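PDB 5GY3: glucanase, which probably hydrolyses internal beta-1,4-glucosidic linkages of cellulose, lichenin and cereal beta-glucans, as a family 8 endoglucanase. Local coordinates for residues A9-P14 / I19-G24; L271-L276 / A296-L301. All coordinates share one frame; numbering follows the deposited sequence.

How the contacts relate
Contact 1 lies towards the surface, its centre about 18 Å from that of the chain, whereas contact 2 is buried, its centre about 13 Å from the same point. The first joins the end of helix 2-11 to the loop that follows it; the second joins helices 268-278 and 293-307. Helix 293-307 links them: Phe11 CE2 of contact 1 lies 3.7 Å from Ala296 CB of contact 2, although the contact centres are about 19 Å apart. Their chemistry follows their place. Contact 1 mixes a backbone hydrogen bond, a water bridge and small apolar packing; in contact 2 the touches are apolar, and the charged side chains pair along their own helix or with loops rather than across the contact.

Contact 1: A9-P14 / I19-G24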
ATOM      1  N   ALA A   9      -7.895 -12.170  15.796  1.00 15.35           N
ATOM      2  CA  ALA A   9      -9.128 -12.845  16.197  1.00 16.62           C
ATOM      3  C   ALA A   9     -10.252 -12.559  15.216  1.00 18.89           C
ATOM      4  O   ALA A   9     -11.074 -13.438  14.924  1.00 20.60           O
ATOM      5  CB  ALA A   9      -9.536 -12.408  17.603  1.00 15.75           C
ATOM      6  N   ARG A  10     -10.298 -11.341  14.685  1.00 18.61           N
ATOM      7  CA  ARG A  10     -11.368 -10.971  13.775  1.00 21.51           C
ATOM      8  C   ARG A  10     -11.069 -11.308  12.326  1.00 21.33           C
ATOM      9  O   ARG A  10     -11.990 -11.666  11.587  1.00 17.74           O
ATOM     10  CB  ARG A  10     -11.669  -9.480  13.915  1.00 17.97           C
ATOM     11  CG  ARG A  10     -12.343  -9.178  15.239  1.00 30.29           C
ATOM     12  CD  ARG A  10     -13.050  -7.853  15.216  1.00 29.38           C
ATOM     13  NE  ARG A  10     -13.776  -7.604  13.970  1.00 22.61           N
ATOM     14  CZ  ARG A  10     -14.005  -6.379  13.516  1.00 21.55           C
ATOM     15  NH1 ARG A  10     -13.556  -5.344  14.209  1.00 19.39           N
ATOM     16  NH2 ARG A  10     -14.666  -6.187  12.385  1.00 23.69           N
ATOM     17  N   PHE A  11      -9.807 -11.237  11.896  1.00 16.32           N
ATOM     18  CA  PHE A  11      -9.506 -11.282  10.476  1.00 15.33           C
ATOM     19  C   PHE A  11      -8.547 -12.379  10.036  1.00 15.19           C
ATOM     20  O   PHE A  11      -8.422 -12.604   8.829  1.00 14.82           O
ATOM     21  CB  PHE A  11      -8.941  -9.928  10.017  1.00 13.88           C
ATOM     22  CG  PHE A  11      -9.794  -8.767  10.404  1.00 15.26           C
ATOM     23  CD1 PHE A  11     -11.054  -8.600   9.839  1.00 14.66           C
ATOM     24  CD2 PHE A  11      -9.364  -7.860  11.358  1.00 14.43           C
ATOM     25  CE1 PHE A  11     -11.855  -7.529  10.201  1.00 16.52           C
ATOM     26  CE2 PHE A  11     -10.159  -6.788  11.721  1.00 19.17           C
ATOM     27  CZ  PHE A  11     -11.411  -6.623  11.131  1.00 17.76           C
ATOM     28  N   MET A  12      -7.864 -13.067  10.941  1.00 15.50           N
ATOM     29  CA  MET A  12      -6.917 -14.095  10.524  1.00 15.29           C
ATOM     30  C   MET A  12      -7.512 -15.486  10.732  1.00 18.14           C
ATOM     31  O   MET A  12      -7.947 -15.823  11.837  1.00 17.36           O
ATOM     32  CB  MET A  12      -5.591 -13.967  11.275  1.00 14.42           C
ATOM     33  CG  MET A  12      -4.525 -14.910  10.746  1.00 14.31           C
ATOM     34  SD  MET A  12      -2.956 -14.730  11.636  1.00 17.10           S
ATOM     35  CE  MET A  12      -2.014 -16.052  10.880  1.00 15.73           C
ATOM     36  N   MET A  13      -7.528 -16.285   9.664  1.00 15.12           N
ATOM     37  CA  MET A  13      -7.993 -17.665   9.699  1.00 19.88           C
ATOM     38  C   MET A  13      -6.868 -18.587  10.134  1.00 23.74           C
ATOM     39  O   MET A  13      -5.686 -18.261   9.982  1.00 18.45           O
ATOM     40  CB  MET A  13      -8.500 -18.099   8.322  1.00 23.06           C
ATOM     41  CG  MET A  13      -9.812 -17.467   7.865  1.00 21.53           C
ATOM     42  SD  MET A  13     -11.164 -17.629   9.049  1.00 33.00           S
ATOM     43  CE  MET A  13     -11.222 -15.981   9.737  1.00 26.92           C
ATOM     44  N   PRO A  14      -7.203 -19.757  10.680  1.00 24.77           N
ATOM     45  CA  PRO A  14      -6.145 -20.676  11.138  1.00 22.69           C
ATOM     46  C   PRO A  14      -5.218 -21.141  10.024  1.00 23.74           C
ATOM     47  O   PRO A  14      -4.067 -21.507  10.313  1.00 20.84           O
ATOM     48  CB  PRO A  14      -6.931 -21.843  11.757  1.00 26.19           C
ATOM     49  CG  PRO A  14      -8.360 -21.666  11.296  1.00 30.24           C
ATOM     50  CD  PRO A  14      -8.547 -20.203  11.084  1.00 24.63           C
ATOM     51  N   ILE A  19      -8.824 -12.086   6.200  1.00 12.89           N
ATOM     52  CA  ILE A  19     -10.150 -12.067   5.594  1.00 17.67           C
ATOM     53  C   ILE A  19     -10.645 -10.632   5.545  1.00 18.04           C
ATOM     54  O   ILE A  19     -10.754  -9.966   6.583  1.00 17.97           O
ATOM     55  CB  ILE A  19     -11.127 -12.957   6.378  1.00 19.08           C
ATOM     56  CG1 ILE A  19     -10.659 -14.407   6.354  1.00 23.88           C
ATOM     57  CG2 ILE A  19     -12.486 -12.869   5.790  1.00 31.07           C
ATOM     58  CD1 ILE A  19     -10.435 -14.949   4.976  1.00 21.95           C
ATOM     59  N   ASP A  20     -10.944 -10.157   4.336  1.00 20.15           N
ATOM     60  CA  ASP A  20     -11.587  -8.861   4.117  1.00 21.31           C
ATOM     61  C   ASP A  20     -13.085  -9.083   4.327  1.00 28.20           C
ATOM     62  O   ASP A  20     -13.850  -9.329   3.391  1.00 26.07           O
ATOM     63  CB  ASP A  20     -11.259  -8.349   2.714  1.00 25.89           C
ATOM     64  CG  ASP A  20     -11.527  -6.856   2.528  1.00 28.39           C
ATOM     65  OD1 ASP A  20     -12.394  -6.292   3.227  1.00 26.62           O
ATOM     66  OD2 ASP A  20     -10.854  -6.248   1.660  1.00 26.34           O
ATOM     67  N   THR A  21     -13.506  -9.027   5.600  1.00 27.20           N
ATOM     68  CA  THR A  21     -14.868  -9.430   5.953  1.00 27.07           C
ATOM     69  C   THR A  21     -15.924  -8.463   5.431  1.00 31.93           C
ATOM     70  O   THR A  21     -17.105  -8.827   5.390  1.00 34.74           O
ATOM     71  CB  THR A  21     -15.027  -9.593   7.477  1.00 30.98           C
ATOM     72  OG1 THR A  21     -14.470  -8.465   8.160  1.00 27.98           O
ATOM     73  CG2 THR A  21     -14.348 -10.875   7.980  1.00 25.59           C
ATOM     74  N   ALA A  22     -15.535  -7.248   5.037  1.00 27.96           N
ATOM     75  CA  ALA A  22     -16.449  -6.322   4.385  1.00 34.07           C
ATOM     76  C   ALA A  22     -16.532  -6.525   2.879  1.00 33.01           C
ATOM     77  O   ALA A  22     -17.474  -6.026   2.253  1.00 40.18           O
ATOM     78  CB  ALA A  22     -16.037  -4.872   4.671  1.00 31.59           C
ATOM     79  N   ASN A  23     -15.577  -7.242   2.285  1.00 30.09           N
ATOM     80  CA  ASN A  23     -15.562  -7.453   0.841  1.00 30.23           C
ATOM     81  C   ASN A  23     -15.717  -8.927   0.486  1.00 27.18           C
ATOM     82  O   ASN A  23     -14.947  -9.465  -0.319  1.00 24.51           O
ATOM     83  CB  ASN A  23     -14.277  -6.900   0.223  1.00 32.52           C
ATOM     84  CG  ASN A  23     -14.392  -5.433  -0.147  1.00 39.87           C
ATOM     85  OD1 ASN A  23     -15.267  -4.719   0.348  1.00 43.82           O
ATOM     86  ND2 ASN A  23     -13.514  -4.980  -1.034  1.00 39.12           N
ATOM     87  N   GLY A  24     -16.721  -9.583   1.064  1.00 23.53           N
ATOM     88  CA  GLY A  24     -16.987 -10.960   0.704  1.00 25.62           C
ATOM     89  C   GLY A  24     -15.999 -11.957   1.256  1.00 24.57           C
ATOM     90  O   GLY A  24     -15.876 -13.058   0.712  1.00 22.01           O
TER
HETATM   91  O   HOH W   1     -15.610  -8.516  10.863  1.00 28.13           O
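Thr21 OG1 sits at the edge of the Phe11 ring, near its plane, 3.4 Å from CE1, while one ring face is topped by Arg10 CB. The guanidinium of Arg10 in turn is met on one face by the corner CZ of the inclined Phe11 ring, and water 1 sits at its edge, in plane. The contact joins the last turn of helix 2-11, probably one of the helices of the (alpha/alpha)6 barrel characteristic of family 8, to the loop that leads to strand 27-28. Water 1 carries the polar link across: it accepts from Arg10 NH2 at 2.9 Å and is hydrogen-bonded to Thr21 OG1. The same NH2 also binds Asp291 O, which ties the arginine to the residues just before helix 293-307.

In the backbone, Ile19 N donates to Phe11 O at 2.7 Å, in the carbonyl plane, with an N-H...O angle of 148°. Phe11 itself packs on Tyr293 and Ala296. Beyond Ile19, the backbone makes an inverse gamma turn centred on Asp20 and a type I beta turn from Asp20 to Asn23.

Met13 folds back because its chain bends at chi2 (-53°) and again at chi3, crossing Ile19 roughly at a right angle; its CG rests 3.5 Å from Ile19 CG1, and its CE 3.8 Å from that same carbon.

Contact 2: L271-L276 / A296-L301; sequences LAVRDL and ASLKQL
Ala272 and Lys299 bring the two helices closest, their CA atoms only 5.8 Å apart, because the alanine methyl is small enough to let the backbones near each other: Ala272 CB points toward helix 293-307 and lies 4.3 Å from Lys299 CA. It thus meets the backbone of the lysine rather than the far end of its side chain. Next to it, Val273 and Leu298 meet through branch ends, with 4.3 Å between Val273 CG2 and Leu298 CD2. The valine's CG1 stands anti to its backbone N (chi1 172°), which leaves CG2 directed at the leucine. Leu223 of helix 220-228 also packs on Leu298, and Pro222 on Val273.

Helices 268-278 and 293-307 run in the same direction here, probably as two members of the (alpha/alpha)6 barrel expected for family 8 enzymes. The Leu298 side chain lies about 10 Å from that of Asp87, the predicted nucleophile.

The lysine side is looser and partly exposed. Lys299 CB points away from helix 268-278, and the nearest approach of its side chain is that of CG, 4.6 Å from Ala272 CB. From there the extended chain runs back towards the start of its own helix, where NZ forms a salt bridge with Asp291 and a hydrogen bond to Gln286 O. The ammonium group is therefore held by the residues leading into helix 293-307, while the lysine meets Ala272 through CA and the first carbons of its chain.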
ATOM      1  N   LEU A 271      -9.199   8.296   9.691  1.00  9.83           N
ATOM      2  CA  LEU A 271      -8.904   9.395  10.596  1.00 10.09           C
ATOM      3  C   LEU A 271      -7.499   9.269  11.178  1.00  9.92           C
ATOM      4  O   LEU A 271      -6.831  10.284  11.398  1.00 10.47           O
ATOM      5  CB  LEU A 271      -9.958   9.436  11.702  1.00 12.34           C
ATOM      6  CG  LEU A 271      -9.845  10.530  12.758  1.00 14.46           C
ATOM      7  CD1 LEU A 271      -9.808  11.885  12.087  1.00 13.23           C
ATOM      8  CD2 LEU A 271     -11.021  10.433  13.743  1.00 13.92           C
ATOM      9  N   ALA A 272      -7.033   8.038  11.406  1.00  8.25           N
ATOM     10  CA  ALA A 272      -5.666   7.834  11.879  1.00 11.18           C
ATOM     11  C   ALA A 272      -4.644   8.326  10.858  1.00 10.05           C
ATOM     12  O   ALA A 272      -3.624   8.917  11.226  1.00 10.12           O
ATOM     13  CB  ALA A 272      -5.441   6.358  12.210  1.00 10.08           C
ATOM     14  N   VAL A 273      -4.905   8.119   9.566  1.00  9.09           N
ATOM     15  CA  VAL A 273      -4.004   8.680   8.556  1.00  7.57           C
ATOM     16  C   VAL A 273      -4.037  10.204   8.585  1.00 10.52           C
ATOM     17  O   VAL A 273      -3.002  10.865   8.426  1.00 10.44           O
ATOM     18  CB  VAL A 273      -4.353   8.136   7.157  1.00  8.89           C
ATOM     19  CG1 VAL A 273      -3.552   8.875   6.068  1.00  8.40           C
ATOM     20  CG2 VAL A 273      -4.073   6.645   7.094  1.00  9.84           C
ATOM     21  N   ARG A 274      -5.222  10.793   8.767  1.00 10.75           N
ATOM     22  CA  ARG A 274      -5.310  12.246   8.889  1.00 10.87           C
ATOM     23  C   ARG A 274      -4.464  12.744  10.059  1.00 10.95           C
ATOM     24  O   ARG A 274      -3.703  13.708   9.915  1.00 11.46           O
ATOM     25  CB  ARG A 274      -6.774  12.675   9.038  1.00  8.78           C
ATOM     26  CG  ARG A 274      -7.004  14.179   9.211  1.00 13.85           C
ATOM     27  CD  ARG A 274      -7.007  14.537  10.680  1.00 17.36           C
ATOM     28  NE  ARG A 274      -7.310  15.942  10.920  1.00 16.18           N
ATOM     29  CZ  ARG A 274      -6.943  16.575  12.025  1.00 20.00           C
ATOM     30  NH1 ARG A 274      -7.251  17.857  12.198  1.00 20.54           N
ATOM     31  NH2 ARG A 274      -6.250  15.918  12.945  1.00 16.69           N
ATOM     32  N   ASP A 275      -4.588  12.095  11.227  1.00 13.59           N
ATOM     33  CA  ASP A 275      -3.818  12.508  12.400  1.00 13.88           C
ATOM     34  C   ASP A 275      -2.324  12.375  12.145  1.00 15.20           C
ATOM     35  O   ASP A 275      -1.538  13.261  12.511  1.00 13.25           O
ATOM     36  CB  ASP A 275      -4.202  11.675  13.627  1.00 16.13           C
ATOM     37  CG  ASP A 275      -5.558  12.055  14.218  1.00 16.49           C
ATOM     38  OD1 ASP A 275      -6.093  13.132  13.893  1.00 16.36           O
ATOM     39  OD2 ASP A 275      -6.081  11.257  15.025  1.00 17.27           O
ATOM     40  N   LEU A 276      -1.916  11.271  11.512  1.00 15.58           N
ATOM     41  CA  LEU A 276      -0.510  11.101  11.157  1.00 15.25           C
ATOM     42  C   LEU A 276      -0.044  12.214  10.229  1.00 12.36           C
ATOM     43  O   LEU A 276       1.045  12.777  10.415  1.00 13.70           O
ATOM     44  CB  LEU A 276      -0.289   9.727  10.514  1.00 12.26           C
ATOM     45  CG  LEU A 276       1.145   9.394  10.073  1.00 12.92           C
ATOM     46  CD1 LEU A 276       2.100   9.344  11.275  1.00 13.81           C
ATOM     47  CD2 LEU A 276       1.182   8.084   9.310  1.00 13.72           C
ATOM     48  N   ALA A 296      -9.134  -1.339  10.525  1.00 11.72           N
ATOM     49  CA  ALA A 296      -8.258  -1.973  11.508  1.00 12.00           C
ATOM     50  C   ALA A 296      -6.816  -2.022  11.019  1.00 12.80           C
ATOM     51  O   ALA A 296      -5.880  -1.809  11.799  1.00 12.84           O
ATOM     52  CB  ALA A 296      -8.759  -3.385  11.818  1.00 14.66           C
ATOM     53  N   SER A 297      -6.618  -2.301   9.730  1.00 11.46           N
ATOM     54  CA  SER A 297      -5.269  -2.358   9.177  1.00 11.29           C
ATOM     55  C   SER A 297      -4.609  -0.982   9.204  1.00 11.72           C
ATOM     56  O   SER A 297      -3.466  -0.837   9.650  1.00 11.78           O
ATOM     57  CB  SER A 297      -5.313  -2.904   7.746  1.00 14.37           C
ATOM     58  OG  SER A 297      -5.923  -4.182   7.687  1.00 17.23           O
ATOM     59  N   LEU A 298      -5.319   0.043   8.725  1.00 11.47           N
ATOM     60  CA  LEU A 298      -4.747   1.386   8.678  1.00 10.27           C
ATOM     61  C   LEU A 298      -4.403   1.900  10.066  1.00 11.37           C
ATOM     62  O   LEU A 298      -3.374   2.556  10.253  1.00 11.22           O
ATOM     63  CB  LEU A 298      -5.718   2.348   7.988  1.00  9.74           C
ATOM     64  CG  LEU A 298      -5.774   2.347   6.464  1.00 14.26           C
ATOM     65  CD1 LEU A 298      -6.746   3.437   6.009  1.00 13.43           C
ATOM     66  CD2 LEU A 298      -4.403   2.586   5.867  1.00 14.08           C
ATOM     67  N   LYS A 299      -5.268   1.642  11.051  1.00  9.35           N
ATOM     68  CA  LYS A 299      -4.969   2.078  12.411  1.00  9.46           C
ATOM     69  C   LYS A 299      -3.604   1.577  12.858  1.00 12.03           C
ATOM     70  O   LYS A 299      -2.826   2.321  13.463  1.00 12.99           O
ATOM     71  CB  LYS A 299      -6.042   1.581  13.376  1.00 10.74           C
ATOM     72  CG  LYS A 299      -7.350   2.353  13.334  1.00 13.00           C
ATOM     73  CD  LYS A 299      -8.238   1.860  14.461  1.00 13.83           C
ATOM     74  CE  LYS A 299      -9.472   2.737  14.652  1.00 16.13           C
ATOM     75  NZ  LYS A 299     -10.294   2.228  15.807  1.00 17.84           N
ATOM     76  N   GLN A 300      -3.300   0.319  12.561  1.00 11.10           N
ATOM     77  CA  GLN A 300      -2.053  -0.255  13.038  1.00 12.81           C
ATOM     78  C   GLN A 300      -0.870   0.134  12.168  1.00 11.44           C
ATOM     79  O   GLN A 300       0.249   0.241  12.677  1.00 11.86           O
ATOM     80  CB  GLN A 300      -2.168  -1.768  13.103  1.00 13.73           C
ATOM     81  CG  GLN A 300      -3.133  -2.250  14.158  1.00 16.46           C
ATOM     82  CD  GLN A 300      -3.391  -3.715  14.000  1.00 13.83           C
ATOM     83  OE1 GLN A 300      -2.696  -4.544  14.592  1.00 15.83           O
ATOM     84  NE2 GLN A 300      -4.373  -4.054  13.180  1.00 14.36           N
ATOM     85  N   LEU A 301      -1.090   0.315  10.861  1.00 12.62           N
ATOM     86  CA  LEU A 301      -0.012   0.766   9.987  1.00 12.28           C
ATOM     87  C   LEU A 301       0.408   2.189  10.329  1.00 13.62           C
ATOM     88  O   LEU A 301       1.599   2.528  10.263  1.00 11.04           O
ATOM     89  CB  LEU A 301      -0.454   0.681   8.533  1.00 12.11           C
ATOM     90  CG  LEU A 301      -0.704  -0.716   7.975  1.00  9.58           C
ATOM     91  CD1 LEU A 301      -1.425  -0.607   6.647  1.00 11.51           C
ATOM     92  CD2 LEU A 301       0.618  -1.472   7.825  1.00 14.34           C
TER